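Local coordinates for alginate lyase, family PL7 (PDB 4BE3), which cleaves the brown-algal polysaccharide alginate as an exolytic lyase of polysaccharide lyase family 7, at residues N42-V47 and W299-T304; L82-K87 and F187-N192. One frame throughout, in Å; residues are numbered along the deposited sequence.

Interaction 1: residues N42-V47 and W299-T304; sequences NETDWV and WFKEAT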
ATOM      1  N   ASN A  42       5.534  -6.639  35.964  1.00 59.99           N
ATOM      2  CA  ASN A  42       6.579  -7.754  36.061  1.00 64.85           C
ATOM      3  C   ASN A  42       7.623  -7.629  34.950  1.00 62.19           C
ATOM      4  O   ASN A  42       8.362  -6.672  34.963  1.00 67.88           O
ATOM      5  CB  ASN A  42       5.954  -9.168  36.075  1.00 75.67           C
ATOM      6  CG  ASN A  42       4.608  -9.189  36.806  1.00 87.35           C
ATOM      7  OD1 ASN A  42       4.533  -8.764  37.954  1.00 92.39           O
ATOM      8  ND2 ASN A  42       3.533  -9.633  36.128  1.00 84.71           N
ATOM      9  N   GLU A  43       7.678  -8.519  33.973  0.50 52.55           N
ATOM     10  CA  GLU A  43       8.766  -8.407  33.021  0.50 52.71           C
ATOM     11  C   GLU A  43       8.390  -7.881  31.651  0.50 48.18           C
ATOM     12  O   GLU A  43       9.211  -7.994  30.783  0.50 44.86           O
ATOM     13  CB  GLU A  43       9.470  -9.747  32.846  0.50 59.79           C
ATOM     14  CG  GLU A  43      10.206 -10.242  34.100  0.50 66.78           C
ATOM     15  CD  GLU A  43       9.259 -10.916  35.089  0.50 73.71           C
ATOM     16  OE1 GLU A  43       8.432 -11.766  34.675  0.50 67.48           O
ATOM     17  OE2 GLU A  43       9.322 -10.584  36.295  0.50 78.08           O
ATOM     18  N   THR A  44       7.184  -7.304  31.466  1.00 49.00           N
ATOM     19  CA  THR A  44       6.736  -6.773  30.151  1.00 45.41           C
ATOM     20  C   THR A  44       6.334  -5.286  30.223  1.00 39.33           C
ATOM     21  O   THR A  44       5.729  -4.838  31.167  1.00 42.64           O
ATOM     22  CB  THR A  44       5.482  -7.564  29.684  1.00 49.05           C
ATOM     23  OG1 THR A  44       5.781  -8.938  29.804  1.00 54.39           O
ATOM     24  CG2 THR A  44       5.022  -7.270  28.198  1.00 41.18           C
ATOM     25  N   ASP A  45       6.666  -4.544  29.164  1.00 38.21           N
ATOM     26  CA  ASP A  45       6.190  -3.174  29.014  1.00 39.11           C
ATOM     27  C   ASP A  45       4.938  -3.212  28.058  1.00 31.04           C
ATOM     28  O   ASP A  45       4.955  -3.994  27.088  1.00 31.34           O
ATOM     29  CB  ASP A  45       7.278  -2.377  28.375  1.00 39.60           C
ATOM     30  CG  ASP A  45       8.482  -2.179  29.382  1.00 48.26           C
ATOM     31  OD1 ASP A  45       8.207  -1.832  30.539  1.00 42.16           O
ATOM     32  OD2 ASP A  45       9.609  -2.374  28.961  1.00 50.34           O
ATOM     33  N   TRP A  46       3.975  -2.314  28.280  1.00 28.79           N
ATOM     34  CA  TRP A  46       2.736  -2.339  27.467  1.00 28.69           C
ATOM     35  C   TRP A  46       2.455  -0.920  27.052  1.00 26.79           C
ATOM     36  O   TRP A  46       2.708   0.005  27.814  1.00 29.40           O
ATOM     37  CB  TRP A  46       1.517  -2.828  28.408  1.00 26.48           C
ATOM     38  CG  TRP A  46       1.660  -4.218  28.898  1.00 29.51           C
ATOM     39  CD1 TRP A  46       2.347  -4.671  30.037  1.00 30.89           C
ATOM     40  CD2 TRP A  46       1.066  -5.425  28.302  1.00 28.30           C
ATOM     41  NE1 TRP A  46       2.309  -6.066  30.103  1.00 33.88           N
ATOM     42  CE2 TRP A  46       1.531  -6.570  29.124  1.00 30.38           C
ATOM     43  CE3 TRP A  46       0.207  -5.655  27.227  1.00 25.70           C
ATOM     44  CZ2 TRP A  46       1.175  -7.895  28.827  1.00 31.89           C
ATOM     45  CZ3 TRP A  46      -0.164  -6.993  26.931  1.00 27.74           C
ATOM     46  CH2 TRP A  46       0.291  -8.074  27.735  1.00 30.08           C
ATOM     47  N   VAL A  47       1.871  -0.748  25.870  1.00 25.74           N
ATOM     48  CA  VAL A  47       1.439   0.502  25.446  1.00 22.90           C
ATOM     49  C   VAL A  47      -0.046   0.602  25.899  1.00 25.54           C
ATOM     50  O   VAL A  47      -0.837  -0.327  25.510  1.00 23.75           O
ATOM     51  CB  VAL A  47       1.456   0.562  23.917  1.00 26.53           C
ATOM     52  CG1 VAL A  47       0.883   1.885  23.486  1.00 25.55           C
ATOM     53  CG2 VAL A  47       2.938   0.342  23.400  1.00 27.24           C
ATOM     54  N   TRP A 299      -4.331  -2.565  26.805  1.00 20.25           N
ATOM     55  CA  TRP A 299      -2.865  -2.561  26.784  1.00 21.44           C
ATOM     56  C   TRP A 299      -2.376  -3.421  25.699  1.00 23.79           C
ATOM     57  O   TRP A 299      -2.892  -4.511  25.496  1.00 21.89           O
ATOM     58  CB  TRP A 299      -2.381  -3.147  28.079  1.00 22.09           C
ATOM     59  CG  TRP A 299      -2.600  -2.327  29.295  1.00 24.24           C
ATOM     60  CD1 TRP A 299      -3.464  -1.200  29.526  1.00 24.58           C
ATOM     61  CD2 TRP A 299      -1.957  -2.566  30.541  1.00 26.83           C
ATOM     62  NE1 TRP A 299      -3.339  -0.789  30.834  1.00 27.58           N
ATOM     63  CE2 TRP A 299      -2.464  -1.585  31.486  1.00 27.54           C
ATOM     64  CE3 TRP A 299      -1.016  -3.536  30.978  1.00 29.44           C
ATOM     65  CZ2 TRP A 299      -2.017  -1.533  32.839  1.00 30.03           C
ATOM     66  CZ3 TRP A 299      -0.573  -3.475  32.341  1.00 30.29           C
ATOM     67  CH2 TRP A 299      -1.103  -2.532  33.243  1.00 32.64           C
ATOM     68  N   PHE A 300      -1.393  -2.970  24.917  1.00 22.17           N
ATOM     69  CA  PHE A 300      -0.938  -3.800  23.833  1.00 20.45           C
ATOM     70  C   PHE A 300       0.492  -4.107  24.053  1.00 24.20           C
ATOM     71  O   PHE A 300       1.285  -3.180  24.457  1.00 24.11           O
ATOM     72  CB  PHE A 300      -1.009  -3.020  22.495  1.00 22.31           C
ATOM     73  CG  PHE A 300      -2.417  -2.892  21.951  1.00 19.91           C
ATOM     74  CD1 PHE A 300      -3.279  -1.967  22.528  1.00 21.70           C
ATOM     75  CD2 PHE A 300      -2.783  -3.746  20.890  1.00 20.86           C
ATOM     76  CE1 PHE A 300      -4.557  -1.824  22.004  1.00 19.60           C
ATOM     77  CE2 PHE A 300      -4.131  -3.605  20.387  1.00 18.13           C
ATOM     78  CZ  PHE A 300      -4.974  -2.707  21.019  1.00 18.11           C
ATOM     79  N   LYS A 301       0.889  -5.321  23.769  1.00 23.74           N
ATOM     80  CA  LYS A 301       2.374  -5.502  23.844  1.00 29.56           C
ATOM     81  C   LYS A 301       2.957  -5.721  22.443  1.00 33.20           C
ATOM     82  O   LYS A 301       4.177  -5.783  22.242  1.00 30.34           O
ATOM     83  CB  LYS A 301       2.706  -6.663  24.747  1.00 33.18           C
ATOM     84  CG  LYS A 301       2.258  -7.957  24.260  1.00 33.54           C
ATOM     85  CD  LYS A 301       2.984  -8.832  25.244  1.00 39.25           C
ATOM     86  CE  LYS A 301       3.246 -10.205  24.730  1.00 44.53           C
ATOM     87  NZ  LYS A 301       3.335 -11.076  25.951  1.00 52.89           N
ATOM     88  N   GLU A 302       2.115  -5.919  21.466  1.00 26.62           N
ATOM     89  CA  GLU A 302       2.672  -6.040  20.101  1.00 30.24           C
ATOM     90  C   GLU A 302       1.622  -5.438  19.189  1.00 29.60           C
ATOM     91  O   GLU A 302       0.354  -5.603  19.432  1.00 26.37           O
ATOM     92  CB  GLU A 302       2.827  -7.497  19.760  1.00 28.79           C
ATOM     93  CG  GLU A 302       2.864  -7.572  18.190  1.00 42.20           C
ATOM     94  CD  GLU A 302       3.499  -8.827  17.540  1.00 57.99           C
ATOM     95  OE1 GLU A 302       3.322  -9.920  18.067  1.00 58.90           O
ATOM     96  OE2 GLU A 302       4.156  -8.722  16.425  1.00 61.08           O
ATOM     97  N   ALA A 303       2.052  -4.632  18.190  1.00 25.51           N
ATOM     98  CA  ALA A 303       1.131  -4.061  17.152  1.00 23.78           C
ATOM     99  C   ALA A 303       2.062  -4.010  15.920  1.00 26.25           C
ATOM    100  O   ALA A 303       3.021  -3.185  15.884  1.00 28.84           O
ATOM    101  CB  ALA A 303       0.683  -2.682  17.549  1.00 25.81           C
ATOM    102  N   THR A 304       1.805  -4.830  14.921  1.00 23.15           N
ATOM    103  CA  THR A 304       2.675  -4.887  13.722  1.00 23.63           C
ATOM    104  C   THR A 304       1.842  -4.744  12.500  1.00 24.54           C
ATOM    105  O   THR A 304       0.906  -5.557  12.333  1.00 25.74           O
ATOM    106  CB  THR A 304       3.365  -6.285  13.724  1.00 26.94           C
ATOM    107  OG1 THR A 304       4.107  -6.270  14.964  1.00 32.70           O
ATOM    108  CG2 THR A 304       4.419  -6.472  12.579  1.00 30.18           C
TER
HETATM  109  O   HOH W   1       6.160  -5.063  24.718  1.00 40.18           O
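Trp46 lies between Trp299, over one face of its indole, and Lys301, over the opposite face. CE3 of Trp299 comes within 3.5 Å of Trp46 CG; the two side chains cross at about a right angle, and the planes of the Trp46 five-membered ring and the Trp299 six-membered ring are inclined at 46°. The aliphatic part of Lys301 points the same way as the indole, and its CB makes a CH-pi contact, 3.9 Å from the centroid of the six-membered ring of Trp46. With CG placed between the backbone N and the carbonyl carbon (chi1 65°) and the chain extended beyond it, Lys301 keeps CG and CD along the ring, and Lys301 CD passes 3.9 Å from CG2 of Thr44, which lies over the same face.

Beside this packing the backbones pair, joining strand 44-52 to strand 295-306 in an antiparallel sheet of the PL7 beta-sandwich: in the hydrogen-bonded pair Val47 and Phe300, Val47 N donates to Phe300 O at 2.9 Å and Phe300 N to Val47 O at 2.8 Å. Trp46, Trp299, Val47 and Phe300 are all buried; Thr44 and Lys301, partly exposed, form the looser side. There the chain bends at Lys301, which with Glu302 faces Thr85 in a classic beta bulge, and a water takes the place of a direct backbone bond, donating to Asp45 O at 2.9 Å and, over a longer 3.3 Å, to Lys301 O.

With an alanine in place of Trp46, a gap would probably open between Trp299 and Lys301, leaving the lysine's methylenes without the surface they lie on. The indole also receives a cation-pi contact from Lys87, while the ammonium of Lys301 is salt-bridged to Glu186. The chemistry thus divides the lysine: its hydrocarbon part packs on an aromatic face and its charge is met by a carboxylate beyond it.

Interaction 2: residues L82-K87 and F187-N192; sequences LNATLK and FSYEIN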
ATOM      1  N   LEU A  82      -2.556  -6.747   9.941  1.00 18.32           N
ATOM      2  CA  LEU A  82      -2.308  -6.139  11.189  1.00 16.83           C
ATOM      3  C   LEU A  82      -2.267  -7.284  12.234  1.00 19.38           C
ATOM      4  O   LEU A  82      -3.179  -8.130  12.255  1.00 19.70           O
ATOM      5  CB  LEU A  82      -3.473  -5.193  11.582  1.00 17.46           C
ATOM      6  CG  LEU A  82      -3.450  -4.693  13.019  1.00 16.21           C
ATOM      7  CD1 LEU A  82      -2.199  -3.719  13.261  1.00 17.76           C
ATOM      8  CD2 LEU A  82      -4.753  -3.815  13.207  1.00 18.57           C
ATOM      9  N   ASN A  83      -1.224  -7.345  13.063  1.00 17.72           N
ATOM     10  CA  ASN A  83      -1.155  -8.287  14.177  1.00 21.42           C
ATOM     11  C   ASN A  83      -1.099  -7.556  15.470  1.00 20.81           C
ATOM     12  O   ASN A  83      -0.269  -6.628  15.642  1.00 22.90           O
ATOM     13  CB  ASN A  83       0.209  -9.088  14.064  1.00 20.51           C
ATOM     14  CG  ASN A  83       0.103 -10.237  13.061  1.00 25.59           C
ATOM     15  OD1 ASN A  83      -0.388 -11.336  13.427  1.00 25.95           O
ATOM     16  ND2 ASN A  83       0.318  -9.984  11.862  1.00 24.69           N
ATOM     17  N   ALA A  84      -1.929  -7.961  16.470  1.00 19.99           N
ATOM     18  CA  ALA A  84      -1.858  -7.369  17.724  1.00 21.21           C
ATOM     19  C   ALA A  84      -1.913  -8.393  18.870  1.00 20.57           C
ATOM     20  O   ALA A  84      -2.507  -9.425  18.742  1.00 21.20           O
ATOM     21  CB  ALA A  84      -3.032  -6.391  17.941  1.00 21.05           C
ATOM     22  N   THR A  85      -1.237  -8.126  19.971  1.00 21.22           N
ATOM     23  CA  THR A  85      -1.416  -8.940  21.194  1.00 21.54           C
ATOM     24  C   THR A  85      -1.718  -7.960  22.265  1.00 21.79           C
ATOM     25  O   THR A  85      -0.981  -6.957  22.460  1.00 20.65           O
ATOM     26  CB  THR A  85      -0.104  -9.714  21.523  1.00 23.96           C
ATOM     27  OG1 THR A  85       0.090 -10.682  20.445  1.00 25.29           O
ATOM     28  CG2 THR A  85      -0.272 -10.452  22.778  1.00 23.00           C
ATOM     29  N   LEU A  86      -2.736  -8.240  23.084  1.00 19.45           N
ATOM     30  CA  LEU A  86      -3.234  -7.152  23.970  1.00 17.88           C
ATOM     31  C   LEU A  86      -3.996  -7.763  25.160  1.00 19.37           C
ATOM     32  O   LEU A  86      -4.201  -8.977  25.152  1.00 20.92           O
ATOM     33  CB  LEU A  86      -4.251  -6.253  23.167  1.00 18.74           C
ATOM     34  CG  LEU A  86      -5.538  -7.045  22.690  1.00 16.96           C
ATOM     35  CD1 LEU A  86      -6.694  -6.039  22.709  1.00 19.27           C
ATOM     36  CD2 LEU A  86      -5.353  -7.526  21.240  1.00 17.41           C
ATOM     37  N   LYS A  87      -4.367  -6.955  26.155  1.00 21.47           N
ATOM     38  CA  LYS A  87      -5.346  -7.389  27.172  1.00 23.11           C
ATOM     39  C   LYS A  87      -6.150  -6.190  27.440  1.00 22.70           C
ATOM     40  O   LYS A  87      -5.631  -5.050  27.459  1.00 21.40           O
ATOM     41  CB  LYS A  87      -4.671  -8.016  28.379  1.00 22.05           C
ATOM     42  CG  LYS A  87      -3.613  -7.113  29.027  1.00 26.13           C
ATOM     43  CD  LYS A  87      -2.793  -7.955  30.003  1.00 27.73           C
ATOM     44  CE  LYS A  87      -1.885  -6.979  30.799  1.00 32.12           C
ATOM     45  NZ  LYS A  87      -1.156  -7.901  31.733  1.00 36.42           N
ATOM     46  N   PHE A 187      -4.850 -11.763  24.692  1.00 20.95           N
ATOM     47  CA  PHE A 187      -5.250 -12.492  23.482  1.00 20.48           C
ATOM     48  C   PHE A 187      -4.632 -11.748  22.268  1.00 20.94           C
ATOM     49  O   PHE A 187      -4.122 -10.613  22.438  1.00 21.71           O
ATOM     50  CB  PHE A 187      -6.820 -12.583  23.344  1.00 18.71           C
ATOM     51  CG  PHE A 187      -7.530 -11.251  23.286  1.00 19.49           C
ATOM     52  CD1 PHE A 187      -7.807 -10.590  24.478  1.00 19.66           C
ATOM     53  CD2 PHE A 187      -7.891 -10.716  22.043  1.00 18.89           C
ATOM     54  CE1 PHE A 187      -8.534  -9.362  24.445  1.00 22.12           C
ATOM     55  CE2 PHE A 187      -8.635  -9.487  21.992  1.00 19.61           C
ATOM     56  CZ  PHE A 187      -8.971  -8.833  23.196  1.00 19.52           C
ATOM     57  N   SER A 188      -4.623 -12.456  21.140  1.00 19.80           N
ATOM     58  CA  SER A 188      -4.048 -11.913  19.898  1.00 21.86           C
ATOM     59  C   SER A 188      -5.116 -11.899  18.825  1.00 19.87           C
ATOM     60  O   SER A 188      -5.940 -12.799  18.793  1.00 21.34           O
ATOM     61  CB  SER A 188      -2.915 -12.896  19.481  1.00 21.95           C
ATOM     62  OG  SER A 188      -1.916 -12.730  20.547  1.00 26.66           O
ATOM     63  N   TYR A 189      -5.007 -10.991  17.838  1.00 18.32           N
ATOM     64  CA  TYR A 189      -5.773 -11.055  16.652  1.00 16.82           C
ATOM     65  C   TYR A 189      -4.797 -10.780  15.482  1.00 19.41           C
ATOM     66  O   TYR A 189      -3.714 -10.125  15.644  1.00 20.16           O
ATOM     67  CB  TYR A 189      -6.970 -10.081  16.655  1.00 18.62           C
ATOM     68  CG  TYR A 189      -6.642  -8.647  16.738  1.00 18.23           C
ATOM     69  CD1 TYR A 189      -6.187  -7.956  15.535  1.00 18.89           C
ATOM     70  CD2 TYR A 189      -6.967  -7.895  17.847  1.00 17.62           C
ATOM     71  CE1 TYR A 189      -5.942  -6.548  15.532  1.00 18.96           C
ATOM     72  CE2 TYR A 189      -6.719  -6.450  17.884  1.00 16.82           C
ATOM     73  CZ  TYR A 189      -6.191  -5.819  16.689  1.00 16.88           C
ATOM     74  OH  TYR A 189      -6.042  -4.441  16.775  1.00 17.54           O
ATOM     75  N   GLU A 190      -5.197 -11.299  14.367  1.00 18.00           N
ATOM     76  CA  GLU A 190      -4.579 -10.897  13.088  1.00 19.98           C
ATOM     77  C   GLU A 190      -5.641 -10.627  12.106  1.00 18.49           C
ATOM     78  O   GLU A 190      -6.575 -11.477  11.932  1.00 20.46           O
ATOM     79  CB  GLU A 190      -3.729 -12.103  12.589  1.00 20.98           C
ATOM     80  CG  GLU A 190      -3.037 -11.795  11.202  1.00 21.69           C
ATOM     81  CD  GLU A 190      -2.194 -12.981  10.744  1.00 26.67           C
ATOM     82  OE1 GLU A 190      -1.110 -13.223  11.251  1.00 26.61           O
ATOM     83  OE2 GLU A 190      -2.739 -13.805   9.942  1.00 29.75           O
ATOM     84  N   ILE A 191      -5.546  -9.476  11.411  1.00 17.75           N
ATOM     85  CA  ILE A 191      -6.459  -9.198  10.324  1.00 15.98           C
ATOM     86  C   ILE A 191      -5.520  -9.220   9.046  1.00 20.52           C
ATOM     87  O   ILE A 191      -4.674  -8.335   8.939  1.00 20.41           O
ATOM     88  CB  ILE A 191      -7.016  -7.813  10.393  1.00 15.63           C
ATOM     89  CG1 ILE A 191      -7.751  -7.659  11.810  1.00 18.09           C
ATOM     90  CG2 ILE A 191      -8.010  -7.535   9.147  1.00 17.69           C
ATOM     91  CD1 ILE A 191      -8.178  -6.169  12.047  1.00 19.48           C
ATOM     92  N   ASN A 192      -5.719 -10.243   8.224  1.00 19.81           N
ATOM     93  CA  ASN A 192      -4.854 -10.420   6.997  1.00 19.38           C
ATOM     94  C   ASN A 192      -5.689 -10.269   5.770  1.00 19.96           C
ATOM     95  O   ASN A 192      -6.529 -11.163   5.436  1.00 20.39           O
ATOM     96  CB  ASN A 192      -4.264 -11.842   7.145  1.00 20.10           C
ATOM     97  CG  ASN A 192      -3.497 -12.237   5.864  1.00 24.56           C
ATOM     98  OD1 ASN A 192      -3.049 -11.316   5.161  1.00 22.74           O
ATOM     99  ND2 ASN A 192      -3.429 -13.520   5.520  1.00 22.90           N
TER
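Ala84 sets its methyl over a face of the Tyr189 ring, the two residues being a hydrogen-bonded pair of antiparallel strands. The Ala84 CB to ring centroid distance is 3.7 Å, a CH-pi contact 22° off the ring normal, and CB comes to 3.4 Å from CZ of Tyr189. The tyrosine reaches across to its partner because CG sits between the backbone N and the carbonyl carbon (chi1 62°). Leu82 approaches the same ring differently, with CD2 at the edge and in plane, 3.8 Å from Tyr189 CE1, while Leu86 brings its own CD2 obliquely against CD2 of Tyr189. The alanine methyl and the two leucines thus meet the phenol over a face, at its edge and obliquely.

Leu86 also lies over a face of Phe187, its CG 4.1 Å from the ring centroid and its CD1 against CZ of Phe187. On the other side of the sheet the contacts are polar. Thr85 OG1 and Ser188 OG share a hydrogen bond of 2.9 Å across a non-hydrogen-bonded pair, and Asn83 and Glu190 run side by side with amide and carboxylate planes 84° apart. Six backbone bonds join the strands, from Leu82 with Ile191 to Leu86 with Phe187.

The apolar face turns inward, toward the opposing sheet of the PL7 beta-sandwich: Leu82 and Tyr189 touch Leu258, Ile191 touches Ile121 and Ile123, and the Tyr189 hydroxyl is hydrogen-bonded to the carbonyl of Val107. Within its own sheet the pair is flanked by strand 295-306 beside 82-87 and by strand 197-203 beside 187-192.

How the interactions relate
Both contacts belong to one antiparallel sheet, in which strand 295-306 of interaction 1 lies directly beside strand 80-90 of interaction 2. The seam between them is close: Lys301 N reaches Thr85 O at 2.8 Å, a probable hydrogen bond, and the ring of Phe300 packs on Leu86. Interaction 2 is the more buried and nearer the centre of the chain; it is a regular strand pair with an apolar face in the sandwich core and a polar face bearing Asn83, Thr85, Ser188 and Glu190. Interaction 1, nearer the sheet margin, is partly buried and pairs through one bridge, relying on indoles, lysine methylenes and a bridging water.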